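Local coordinates for protein putative cytosine/guanine deaminase (Unidentified, PDB 2PAJ) that deaminates 2-amino-4-hydroxypteridines to the 2,4-dihydroxy form, releasing ammonium, as a zinc-dependent amidohydrolase that acts on isoxanthopterin, at residues Pro10-Met21 against Ser32-Gly43; Ile197-His205 against Ala238-His246. All blocks are in the same frame, centred on the assembly; numbering follows the deposited sequence.

Contact 1 (Pro10-Met21 against Ser32-Gly43); sequences PSTLIRNAAAIM and SRVPGPDIRIVG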
loop_
_atom_site.group_PDB
_atom_site.type_symbol
_atom_site.label_atom_id
_atom_site.label_comp_id
_atom_site.label_asym_id
_atom_site.label_seq_id
_atom_site.Cartn_x
_atom_site.Cartn_y
_atom_site.Cartn_z
ATOM N N PRO A 10 27.022 5.338 10.149
ATOM C CA PRO A 10 25.621 5.215 9.669
ATOM C C PRO A 10 25.074 6.582 9.254
ATOM O O PRO A 10 24.109 7.098 9.846
ATOM C CB PRO A 10 24.788 4.630 10.812
ATOM C CG PRO A 10 25.878 3.931 11.665
ATOM C CD PRO A 10 27.108 4.877 11.548
ATOM N N SER A 11 25.726 7.175 8.256
ATOM C CA SER A 11 25.306 8.466 7.716
ATOM C C SER A 11 25.403 8.410 6.204
ATOM O O SER A 11 26.288 7.767 5.642
ATOM C CB SER A 11 26.184 9.596 8.235
ATOM O OG SER A 11 25.632 10.845 7.868
ATOM N N THR A 12 24.489 9.082 5.533
ATOM C CA THR A 12 24.521 9.052 4.089
ATOM C C THR A 12 24.127 10.386 3.492
ATOM O O THR A 12 23.292 11.100 4.038
ATOM C CB THR A 12 23.600 7.956 3.566
ATOM O OG1 THR A 12 24.075 6.690 4.042
ATOM C CG2 THR A 12 23.564 7.966 2.050
ATOM N N LEU A 13 24.738 10.724 2.366
ATOM C CA LEU A 13 24.432 11.978 1.716
ATOM C C LEU A 13 24.060 11.772 0.259
ATOM O O LEU A 13 24.867 11.332 -0.552
ATOM C CB LEU A 13 25.624 12.931 1.819
ATOM C CG LEU A 13 25.422 14.400 1.432
ATOM C CD1 LEU A 13 24.615 15.101 2.500
ATOM C CD2 LEU A 13 26.771 15.082 1.267
ATOM N N ILE A 14 22.808 12.066 -0.052
ATOM C CA ILE A 14 22.319 11.978 -1.416
ATOM C C ILE A 14 22.628 13.378 -1.937
ATOM O O ILE A 14 22.160 14.374 -1.378
ATOM C CB ILE A 14 20.799 11.704 -1.430
ATOM C CG1 ILE A 14 20.502 10.399 -0.681
ATOM C CG2 ILE A 14 20.289 11.613 -2.856
ATOM C CD1 ILE A 14 19.026 10.108 -0.529
ATOM N N ARG A 15 23.444 13.460 -2.981
ATOM C CA ARG A 15 23.830 14.765 -3.494
ATOM C C ARG A 15 23.396 15.101 -4.906
ATOM O O ARG A 15 23.232 14.226 -5.762
ATOM C CB ARG A 15 25.352 14.931 -3.461
ATOM C CG ARG A 15 26.072 14.314 -2.289
ATOM C CD ARG A 15 27.561 14.592 -2.438
ATOM N NE ARG A 15 27.841 16.033 -2.418
ATOM C CZ ARG A 15 28.970 16.591 -2.853
ATOM N NH1 ARG A 15 29.945 15.835 -3.357
ATOM N NH2 ARG A 15 29.130 17.908 -2.773
ATOM N N ASN A 16 23.228 16.404 -5.117
ATOM C CA ASN A 16 22.911 16.979 -6.414
ATOM C C ASN A 16 21.668 16.469 -7.128
ATOM O O ASN A 16 21.730 16.086 -8.292
ATOM C CB ASN A 16 24.143 16.805 -7.301
ATOM C CG ASN A 16 24.141 17.725 -8.477
ATOM O OD1 ASN A 16 23.939 18.928 -8.331
ATOM N ND2 ASN A 16 24.379 17.173 -9.659
ATOM N N ALA A 17 20.535 16.480 -6.438
ATOM C CA ALA A 17 19.286 16.008 -7.036
ATOM C C ALA A 17 18.731 17.059 -8.004
ATOM O O ALA A 17 18.822 18.265 -7.749
ATOM C CB ALA A 17 18.271 15.712 -5.952
ATOM N N ALA A 18 18.159 16.599 -9.114
ATOM C CA ALA A 18 17.592 17.492 -10.110
ATOM C C ALA A 18 16.269 18.065 -9.610
ATOM O O ALA A 18 15.868 19.155 -10.004
ATOM C CB ALA A 18 17.384 16.742 -11.414
ATOM N N ALA A 19 15.597 17.320 -8.737
ATOM C CA ALA A 19 14.317 17.742 -8.178
ATOM C C ALA A 19 13.969 16.950 -6.918
ATOM O O ALA A 19 14.348 15.782 -6.780
ATOM C CB ALA A 19 13.221 17.576 -9.212
ATOM N N ILE A 20 13.238 17.594 -6.008
ATOM C CA ILE A 20 12.827 16.973 -4.751
ATOM C C ILE A 20 11.360 17.233 -4.403
ATOM O O ILE A 20 11.004 18.326 -3.971
ATOM C CB ILE A 20 13.670 17.493 -3.562
ATOM C CG1 ILE A 20 15.167 17.328 -3.845
ATOM C CG2 ILE A 20 13.308 16.719 -2.309
ATOM C CD1 ILE A 20 16.080 17.896 -2.761
ATOM N N MET A 21 10.508 16.232 -4.587
ATOM C CA MET A 21 9.097 16.384 -4.236
ATOM C C MET A 21 8.915 15.933 -2.774
ATOM O O MET A 21 9.347 14.853 -2.384
ATOM C CB MET A 21 8.220 15.561 -5.182
ATOM C CG MET A 21 8.389 15.902 -6.672
ATOM S SD MET A 21 8.344 17.663 -7.119
ATOM C CE MET A 21 6.620 18.019 -7.036
ATOM N N SER A 32 5.053 21.274 -1.477
ATOM C CA SER A 32 5.031 19.998 -2.190
ATOM C C SER A 32 6.340 19.702 -2.895
ATOM O O SER A 32 6.654 18.554 -3.205
ATOM C CB SER A 32 3.885 19.970 -3.212
ATOM O OG SER A 32 4.146 20.812 -4.323
ATOM N N ARG A 33 7.093 20.753 -3.170
ATOM C CA ARG A 33 8.376 20.617 -3.829
ATOM C C ARG A 33 9.317 21.525 -3.072
ATOM O O ARG A 33 8.980 22.668 -2.756
ATOM C CB ARG A 33 8.283 21.076 -5.278
ATOM C CG ARG A 33 9.537 20.839 -6.079
ATOM C CD ARG A 33 9.468 21.596 -7.381
ATOM N NE ARG A 33 10.507 21.198 -8.321
ATOM C CZ ARG A 33 10.263 20.753 -9.545
ATOM N NH1 ARG A 33 9.010 20.644 -9.983
ATOM N NH2 ARG A 33 11.273 20.420 -10.331
ATOM N N VAL A 34 10.498 21.027 -2.757
ATOM C CA VAL A 34 11.434 21.859 -2.042
ATOM C C VAL A 34 12.648 22.121 -2.898
ATOM O O VAL A 34 13.523 21.274 -3.048
ATOM C CB VAL A 34 11.880 21.215 -0.722
ATOM C CG1 VAL A 34 12.481 19.858 -0.981
ATOM C CG2 VAL A 34 12.893 22.098 -0.034
ATOM N N PRO A 35 12.683 23.284 -3.546
ATOM C CA PRO A 35 13.908 23.454 -4.333
ATOM C C PRO A 35 15.060 23.497 -3.321
ATOM O O PRO A 35 15.182 24.444 -2.533
ATOM C CB PRO A 35 13.658 24.779 -5.075
ATOM C CG PRO A 35 12.146 24.698 -5.349
ATOM C CD PRO A 35 11.616 24.204 -3.999
ATOM N N GLY A 36 15.844 22.421 -3.326
ATOM C CA GLY A 36 16.982 22.258 -2.430
ATOM C C GLY A 36 17.768 21.205 -3.160
ATOM O O GLY A 36 17.184 20.600 -4.060
ATOM N N PRO A 37 19.054 20.951 -2.856
ATOM C CA PRO A 37 19.665 19.896 -3.680
ATOM C C PRO A 37 20.127 18.588 -3.027
ATOM O O PRO A 37 19.978 17.526 -3.626
ATOM C CB PRO A 37 20.814 20.627 -4.358
ATOM C CG PRO A 37 21.320 21.473 -3.244
ATOM C CD PRO A 37 20.060 21.962 -2.493
ATOM N N ASP A 38 20.699 18.648 -1.825
ATOM C CA ASP A 38 21.174 17.418 -1.180
ATOM C C ASP A 38 20.309 16.999 -0.003
ATOM O O ASP A 38 19.470 17.769 0.469
ATOM C CB ASP A 38 22.623 17.568 -0.681
ATOM C CG ASP A 38 23.538 18.214 -1.704
ATOM O OD1 ASP A 38 23.917 19.387 -1.490
ATOM O OD2 ASP A 38 23.875 17.556 -2.717
ATOM N N ILE A 39 20.531 15.770 0.466
ATOM C CA ILE A 39 19.800 15.222 1.607
ATOM C C ILE A 39 20.679 14.326 2.474
ATOM O O ILE A 39 21.265 13.358 1.988
ATOM C CB ILE A 39 18.588 14.397 1.163
ATOM C CG1 ILE A 39 17.658 15.254 0.297
ATOM C CG2 ILE A 39 17.840 13.873 2.392
ATOM C CD1 ILE A 39 16.491 14.498 -0.276
ATOM N N ARG A 40 20.764 14.660 3.760
ATOM C CA ARG A 40 21.560 13.881 4.707
ATOM C C ARG A 40 20.675 12.956 5.541
ATOM O O ARG A 40 19.629 13.354 6.041
ATOM C CB ARG A 40 22.365 14.805 5.632
ATOM C CG ARG A 40 23.108 14.074 6.742
ATOM C CD ARG A 40 24.228 14.898 7.379
ATOM N NE ARG A 40 25.492 14.745 6.659
ATOM C CZ ARG A 40 25.936 15.602 5.745
ATOM N NH1 ARG A 40 25.215 16.674 5.451
ATOM N NH2 ARG A 40 27.094 15.385 5.125
ATOM N N ILE A 41 21.103 11.711 5.679
ATOM C CA ILE A 41 20.359 10.731 6.446
ATOM C C ILE A 41 21.234 10.160 7.557
ATOM O O ILE A 41 22.355 9.704 7.305
ATOM C CB ILE A 41 19.901 9.550 5.548
ATOM C CG1 ILE A 41 18.945 10.051 4.464
ATOM C CG2 ILE A 41 19.259 8.451 6.403
ATOM C CD1 ILE A 41 18.632 9.009 3.395
ATOM N N VAL A 42 20.732 10.205 8.786
ATOM C CA VAL A 42 21.463 9.623 9.907
ATOM C C VAL A 42 20.561 8.565 10.528
ATOM O O VAL A 42 19.528 8.873 11.125
ATOM C CB VAL A 42 21.875 10.677 10.971
ATOM C CG1 VAL A 42 20.653 11.464 11.438
ATOM C CG2 VAL A 42 22.558 9.974 12.140
ATOM N N GLY A 43 20.951 7.310 10.357
ATOM C CA GLY A 43 20.146 6.234 10.885
ATOM C C GLY A 43 18.931 6.028 10.007
ATOM O O GLY A 43 19.044 5.785 8.801
#

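Contact 2 (Ile197-His205 against Ala238-His246); sequences IERLAARYH and ARRLGLRMH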
loop_
_atom_site.group_PDB
_atom_site.type_symbol
_atom_site.label_atom_id
_atom_site.label_comp_id
_atom_site.label_asym_id
_atom_site.label_seq_id
_atom_site.Cartn_x
_atom_site.Cartn_y
_atom_site.Cartn_z
ATOM N N ILE A 197 -6.495 -12.004 15.997
ATOM C CA ILE A 197 -6.057 -10.629 15.972
ATOM C C ILE A 197 -5.345 -10.211 17.251
ATOM O O ILE A 197 -4.372 -9.452 17.212
ATOM C CB ILE A 197 -7.238 -9.711 15.655
ATOM C CG1 ILE A 197 -7.490 -9.744 14.145
ATOM C CG2 ILE A 197 -6.964 -8.299 16.130
ATOM C CD1 ILE A 197 -8.486 -8.734 13.664
ATOM N N GLU A 198 -5.808 -10.722 18.383
ATOM C CA GLU A 198 -5.175 -10.403 19.657
ATOM C C GLU A 198 -3.762 -11.003 19.624
ATOM O O GLU A 198 -2.777 -10.378 20.029
ATOM C CB GLU A 198 -6.017 -10.982 20.791
ATOM C CG GLU A 198 -7.458 -10.476 20.734
ATOM C CD GLU A 198 -8.244 -10.708 22.019
ATOM O OE1 GLU A 198 -8.504 -11.889 22.367
ATOM O OE2 GLU A 198 -8.604 -9.704 22.679
ATOM N N ARG A 199 -3.681 -12.216 19.093
ATOM C CA ARG A 199 -2.414 -12.903 18.962
ATOM C C ARG A 199 -1.492 -12.038 18.096
ATOM O O ARG A 199 -0.379 -11.704 18.505
ATOM C CB ARG A 199 -2.646 -14.271 18.324
ATOM C CG ARG A 199 -1.387 -14.988 17.937
ATOM C CD ARG A 199 -1.654 -15.907 16.748
ATOM N NE ARG A 199 -0.493 -16.009 15.860
ATOM C CZ ARG A 199 -0.553 -15.849 14.540
ATOM N NH1 ARG A 199 -1.716 -15.585 13.955
ATOM N NH2 ARG A 199 0.550 -15.932 13.802
ATOM N N LEU A 200 -1.972 -11.672 16.909
ATOM C CA LEU A 200 -1.215 -10.833 15.968
ATOM C C LEU A 200 -0.897 -9.436 16.511
ATOM O O LEU A 200 0.187 -8.896 16.287
ATOM C CB LEU A 200 -1.993 -10.684 14.662
ATOM C CG LEU A 200 -2.195 -11.976 13.872
ATOM C CD1 LEU A 200 -3.147 -11.719 12.707
ATOM C CD2 LEU A 200 -0.835 -12.496 13.393
ATOM N N ALA A 201 -1.852 -8.855 17.222
ATOM C CA ALA A 201 -1.666 -7.535 17.786
ATOM C C ALA A 201 -0.521 -7.538 18.776
ATOM O O ALA A 201 0.262 -6.601 18.839
ATOM C CB ALA A 201 -2.930 -7.085 18.472
ATOM N N ALA A 202 -0.420 -8.606 19.551
ATOM C CA ALA A 202 0.625 -8.706 20.562
ATOM C C ALA A 202 1.956 -9.133 19.977
ATOM O O ALA A 202 3.000 -8.789 20.507
ATOM C CB ALA A 202 0.201 -9.681 21.637
ATOM N N ARG A 203 1.917 -9.867 18.873
ATOM C CA ARG A 203 3.127 -10.370 18.259
ATOM C C ARG A 203 3.847 -9.402 17.329
ATOM O O ARG A 203 5.052 -9.192 17.469
ATOM C CB ARG A 203 2.791 -11.648 17.498
ATOM C CG ARG A 203 3.959 -12.516 17.059
ATOM C CD ARG A 203 3.389 -13.593 16.141
ATOM N NE ARG A 203 4.246 -14.754 15.866
ATOM C CZ ARG A 203 5.500 -14.687 15.434
ATOM N NH1 ARG A 203 6.067 -13.502 15.229
ATOM N NH2 ARG A 203 6.175 -15.804 15.184
ATOM N N TYR A 204 3.114 -8.805 16.390
ATOM C CA TYR A 204 3.725 -7.916 15.403
ATOM C C TYR A 204 3.486 -6.408 15.447
ATOM O O TYR A 204 4.362 -5.633 15.061
ATOM C CB TYR A 204 3.336 -8.369 14.011
ATOM C CG TYR A 204 3.629 -9.803 13.701
ATOM C CD1 TYR A 204 2.598 -10.742 13.640
ATOM C CD2 TYR A 204 4.930 -10.215 13.389
ATOM C CE1 TYR A 204 2.846 -12.050 13.264
ATOM C CE2 TYR A 204 5.193 -11.524 13.016
ATOM C CZ TYR A 204 4.145 -12.433 12.951
ATOM O OH TYR A 204 4.390 -13.717 12.545
ATOM N N HIS A 205 2.307 -5.991 15.897
ATOM C CA HIS A 205 1.968 -4.571 15.923
ATOM C C HIS A 205 2.815 -3.669 16.824
ATOM O O HIS A 205 2.914 -3.878 18.029
ATOM C CB HIS A 205 0.486 -4.395 16.267
ATOM C CG HIS A 205 -0.028 -3.004 16.059
ATOM N ND1 HIS A 205 -0.225 -2.118 17.097
ATOM C CD2 HIS A 205 -0.406 -2.350 14.933
ATOM C CE1 HIS A 205 -0.703 -0.981 16.621
ATOM N NE2 HIS A 205 -0.823 -1.095 15.312
ATOM N N ALA A 238 -10.772 -3.855 17.936
ATOM C CA ALA A 238 -9.744 -3.108 17.228
ATOM C C ALA A 238 -9.382 -1.883 18.044
ATOM O O ALA A 238 -8.218 -1.647 18.351
ATOM C CB ALA A 238 -10.258 -2.688 15.861
ATOM N N ARG A 239 -10.392 -1.104 18.401
ATOM C CA ARG A 239 -10.165 0.103 19.177
ATOM C C ARG A 239 -9.578 -0.191 20.544
ATOM O O ARG A 239 -8.750 0.567 21.046
ATOM C CB ARG A 239 -11.463 0.888 19.300
ATOM C CG ARG A 239 -11.948 1.399 17.956
ATOM C CD ARG A 239 -12.729 2.676 18.115
ATOM N NE ARG A 239 -13.038 3.270 16.825
ATOM C CZ ARG A 239 -14.083 2.953 16.078
ATOM N NH1 ARG A 239 -14.937 2.042 16.490
ATOM N NH2 ARG A 239 -14.269 3.549 14.913
ATOM N N ARG A 240 -9.997 -1.303 21.133
ATOM C CA ARG A 240 -9.492 -1.720 22.432
ATOM C C ARG A 240 -8.001 -2.049 22.336
ATOM O O ARG A 240 -7.249 -1.803 23.263
ATOM C CB ARG A 240 -10.247 -2.955 22.919
ATOM C CG ARG A 240 -9.813 -3.434 24.290
ATOM C CD ARG A 240 -10.561 -4.676 24.698
ATOM N NE ARG A 240 -10.068 -5.856 24.003
ATOM C CZ ARG A 240 -10.855 -6.742 23.407
ATOM N NH1 ARG A 240 -12.175 -6.568 23.417
ATOM N NH2 ARG A 240 -10.330 -7.808 22.814
ATOM N N LEU A 241 -7.584 -2.623 21.214
ATOM C CA LEU A 241 -6.184 -2.975 21.001
ATOM C C LEU A 241 -5.408 -1.834 20.339
ATOM O O LEU A 241 -4.224 -1.980 20.041
ATOM C CB LEU A 241 -6.076 -4.228 20.127
ATOM C CG LEU A 241 -6.539 -5.560 20.730
ATOM C CD1 LEU A 241 -6.485 -6.688 19.705
ATOM C CD2 LEU A 241 -5.658 -5.872 21.912
ATOM N N GLY A 242 -6.083 -0.708 20.109
ATOM C CA GLY A 242 -5.445 0.437 19.482
ATOM C C GLY A 242 -5.076 0.202 18.026
ATOM O O GLY A 242 -4.037 0.664 17.554
ATOM N N LEU A 243 -5.935 -0.517 17.308
ATOM C CA LEU A 243 -5.696 -0.816 15.902
ATOM C C LEU A 243 -6.664 -0.046 15.012
ATOM O O LEU A 243 -7.690 0.440 15.483
ATOM C CB LEU A 243 -5.884 -2.312 15.633
ATOM C CG LEU A 243 -5.137 -3.359 16.439
ATOM C CD1 LEU A 243 -5.559 -4.725 15.947
ATOM C CD2 LEU A 243 -3.635 -3.166 16.292
ATOM N N ARG A 244 -6.334 0.055 13.725
ATOM C CA ARG A 244 -7.200 0.738 12.767
ATOM C C ARG A 244 -8.085 -0.278 12.045
ATOM O O ARG A 244 -7.807 -1.479 12.050
ATOM C CB ARG A 244 -6.374 1.525 11.749
ATOM C CG ARG A 244 -5.545 2.600 12.395
ATOM C CD ARG A 244 -5.310 3.763 11.480
ATOM N NE ARG A 244 -4.869 4.906 12.266
ATOM C CZ ARG A 244 -4.978 6.172 11.883
ATOM N NH1 ARG A 244 -5.515 6.474 10.706
ATOM N NH2 ARG A 244 -4.570 7.136 12.690
ATOM N N MET A 245 -9.161 0.210 11.435
ATOM C CA MET A 245 -10.099 -0.657 10.729
ATOM C C MET A 245 -10.133 -0.360 9.232
ATOM O O MET A 245 -10.079 0.799 8.812
ATOM C CB MET A 245 -11.489 -0.477 11.317
ATOM C CG MET A 245 -11.616 -0.878 12.782
ATOM S SD MET A 245 -12.911 0.035 13.592
ATOM C CE MET A 245 -11.958 1.071 14.516
ATOM N N HIS A 246 -10.229 -1.414 8.430
ATOM C CA HIS A 246 -10.267 -1.273 6.987
ATOM C C HIS A 246 -11.132 -2.338 6.337
ATOM O O HIS A 246 -11.157 -3.474 6.786
ATOM C CB HIS A 246 -8.847 -1.351 6.434
ATOM C CG HIS A 246 -8.781 -1.433 4.943
ATOM N ND1 HIS A 246 -8.359 -2.564 4.282
ATOM C CD2 HIS A 246 -9.092 -0.530 3.985
ATOM C CE1 HIS A 246 -8.413 -2.354 2.979
ATOM N NE2 HIS A 246 -8.856 -1.128 2.773
#

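Contact 1 (Pro10-Met21 against Ser32-Gly43)
Ile14, Ile39, Ile41 and Ile20 form the apolar centre. Ile14 and Ile39 face each other directly across the strands, CB to CB 4.3 Å, while Ile14 CD1 slants over to Ile41 CD1 at 4.1 Å. Ile20 comes in from beyond the loop at Asn16-Ala18: its CD1 lies 4.2 Å from Ile39 CD1 and also rests on Gly36 O. With chi1 at -54° its CG1 lies anti to the carbonyl carbon and CG2 anti to the backbone N; Ile20 CG2 packs on Val34 CG1 at 3.5 Å. Ile68 of strand 67-73 touches both Ile14 and Ile39, carrying this apolar face toward the barrel.

The backbones beneath make a regular antiparallel ladder, with Thr12-Ile41 and Ile14-Ile39 as hydrogen-bonded pairs and Ser11-Val42 and Leu13-Arg40 as non-hydrogen-bonded ones. Strands 11-15 and 39-42 are the middle two of a four-stranded mixed sheet in the small beta domain that accompanies the TIM barrel in many amidohydrolases. Beyond the loop the register slips by one residue, and a separate short bridge joins Met21 to Arg33, with Val34 N bonded to Ile20 O at 3.0 Å.

On the other face of the ladder Leu13 lies against Arg40. A bend at chi3 (-88°) turns the guanidinium so that Leu13 CD1 sits over one face near its rim, 3.4 Å from Arg40 NH1. The charge itself is met by Glu58, which pairs with Arg40 NE and also bonds Ser11 OG, and Arg40 NH2 reaches Ala53 O. At the second bridge Met21 doubles back, SD 3.5 Å from Arg33 CG, and the extended Arg33 runs on past it to a salt bridge with Asp429.

Contact 2 (Ile197-His205 against Ala238-His246)
The last turns of helix 190-203 stand beside the end of helix 228-240, CA of Ala201 7.2 Å from CA of Leu241, and the second chain segment leaves its helix through a Schellman motif at Gly242, whose phi is positive. Leu241 points at the first helix and lays CD1 against Ala201 CB at 3.8 Å, with Ile197 CG2 and the stem of Glu198 also touching that methyl. Leu243, just past the turn, divides its two methyls: CD1 meets Ile197 CG2 at 3.8 Å, while CD2 sits over the centre of one face of the His205 imidazole. This is a CH-pi contact, 3.5 Å from the ring centroid and only 2° off the normal. With CG anti to the backbone N (chi1 -169°), the His205 ring is carried across toward Leu243, and chi2 sets which way its face is turned. On the more exposed side Arg240 NH2 makes a salt bridge with Glu198 OE2 at 2.6 Å, though as a hydrogen bond it is weak, bent to 120° at the hydrogen. Two neighbouring outer helices meeting over the strands they flank, with one helix turning into strand 244-248, is the layout of a TIM barrel.

Overall arrangement
From the N terminus, strand 11-15 leads through a loop to the short strand 19-20, and after ten intervening residues the chain comes back along Ser32-Gly43, ending in strand 39-42; contact 1 closes this short loop before the barrel is built. The chain then passes strands 45-49 and 59-62, which flank that pair, and enters strand 67-73. Contact 2 opens and closes later, across a 32-residue connection that holds strand 213-217 and most of helix 228-240. The two are therefore in series and neither cross nor nest; the centres of contacts 1 and 2 lie about 35 Å apart. Contact 1 ties the beta domain together beside strand 67-73, whereas contact 2 joins successive helices outside the zinc-bearing barrel, where strand 244-248 ends at the zinc ligand His248.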